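Local coordinates for protein kinase, putative (PDB 6TLY) that probably acts as a serine/threonine protein kinase of the unconventional kinetoplastid kinetochore, whose zinc-binding central domain, the part in this chain, serves in centromere localization, at residues A[22-25]-A[26-29]. Residues are numbered along the deposited sequence; the frame is centred on the assembly and turned at random.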
loop_
_atom_site.group_PDB
_atom_site.type_symbol
_atom_site.label_atom_id
_atom_site.label_comp_id
_atom_site.label_asym_id
_atom_site.label_seq_id
_atom_site.Cartn_x
_atom_site.Cartn_y
_atom_site.Cartn_z
ATOM N N LYS A 22 6.636 10.624 10.555
ATOM C CA LYS A 22 7.923 11.335 10.427
ATOM C C LYS A 22 8.567 10.941 9.099
ATOM O O LYS A 22 8.270 9.886 8.574
ATOM C CB LYS A 22 8.832 11.058 11.630
ATOM N N MET A 23 9.446 11.788 8.602
ATOM C CA MET A 23 10.117 11.534 7.316
ATOM C C MET A 23 11.571 11.136 7.504
ATOM O O MET A 23 12.304 11.837 8.185
ATOM C CB MET A 23 10.104 12.814 6.493
ATOM C CG MET A 23 9.175 12.729 5.344
ATOM S SD MET A 23 9.428 14.177 4.424
ATOM C CE MET A 23 9.159 15.432 5.663
ATOM N N PRO A 24 12.054 10.069 6.850
ATOM C CA PRO A 24 13.462 9.715 6.920
ATOM C C PRO A 24 14.219 10.593 5.918
ATOM O O PRO A 24 13.640 11.220 5.098
ATOM C CB PRO A 24 13.519 8.296 6.357
ATOM C CG PRO A 24 12.358 8.257 5.405
ATOM C CD PRO A 24 11.303 9.162 5.998
ATOM N N ALA A 25 15.535 10.546 5.984
ATOM C CA ALA A 25 16.331 11.246 4.963
ATOM C C ALA A 25 16.259 10.438 3.663
ATOM O O ALA A 25 16.037 9.227 3.703
ATOM C CB ALA A 25 17.742 11.397 5.429
ATOM N N GLY A 26 16.458 11.099 2.535
ATOM C CA GLY A 26 16.352 10.447 1.238
ATOM C C GLY A 26 14.924 10.078 0.866
ATOM O O GLY A 26 14.718 9.220 0.012
ATOM N N TYR A 27 13.923 10.727 1.471
ATOM C CA TYR A 27 12.491 10.394 1.235
ATOM C C TYR A 27 12.003 10.918 -0.129
ATOM O O TYR A 27 11.847 12.093 -0.282
ATOM C CB TYR A 27 11.635 10.867 2.412
ATOM C CG TYR A 27 10.150 10.696 2.224
ATOM C CD1 TYR A 27 9.513 9.501 2.491
ATOM C CD2 TYR A 27 9.382 11.738 1.760
ATOM C CE1 TYR A 27 8.153 9.345 2.299
ATOM C CE2 TYR A 27 8.024 11.605 1.559
ATOM C CZ TYR A 27 7.400 10.404 1.832
ATOM O OH TYR A 27 6.057 10.292 1.624
ATOM N N LYS A 28 11.757 10.032 -1.089
ATOM C CA LYS A 28 11.278 10.441 -2.417
ATOM C C LYS A 28 9.758 10.676 -2.487
ATOM O O LYS A 28 9.274 11.278 -3.441
ATOM C CB LYS A 28 11.682 9.405 -3.479
ATOM N N GLY A 29 9.025 10.191 -1.508
ATOM C CA GLY A 29 7.578 10.325 -1.508
ATOM C C GLY A 29 6.927 9.310 -2.421
ATOM O O GLY A 29 7.590 8.414 -2.960
#
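Met23 and Tyr27 meet across the bend of an exposed loop with the phenol ring held between a methionine side chain on one face and a backbone amide on the other. Met23 CG lies over the ring, 4.0 Å from the Tyr27 ring centroid and 22° off its normal, a CH-pi contact. Its sulfur sits obliquely, Met23 SD lying 3.6 Å from Tyr27 CD2; an unbranched, polarisable thioether can lie across a flat ring. Gly29 N lies 3.5 Å above the plane of the Tyr27 ring, over its centre, on the face opposite Met23 CG; a flat aromatic suits this place by offering two faces. Tyr27 CG stands anti to the backbone N (chi1 175°), which carries the ring back over the 22-25 side of the bend. Pro24 adds its CD at 4.0 Å from Tyr27 CD1, and its rigid ring restricts the backbone entering the bend. Gly26 turns the chain with a positive phi of 70°, which favours glycine. An alanine at Tyr27 removes the ring, and would probably leave a gap between Met23 CG and Gly29 N. Ile42 touches both Met23 and Tyr27. This is a local Met-aromatic contact across the surface loop joining strands 18-20 and 30-31 of the zinc-binding C1-like domain.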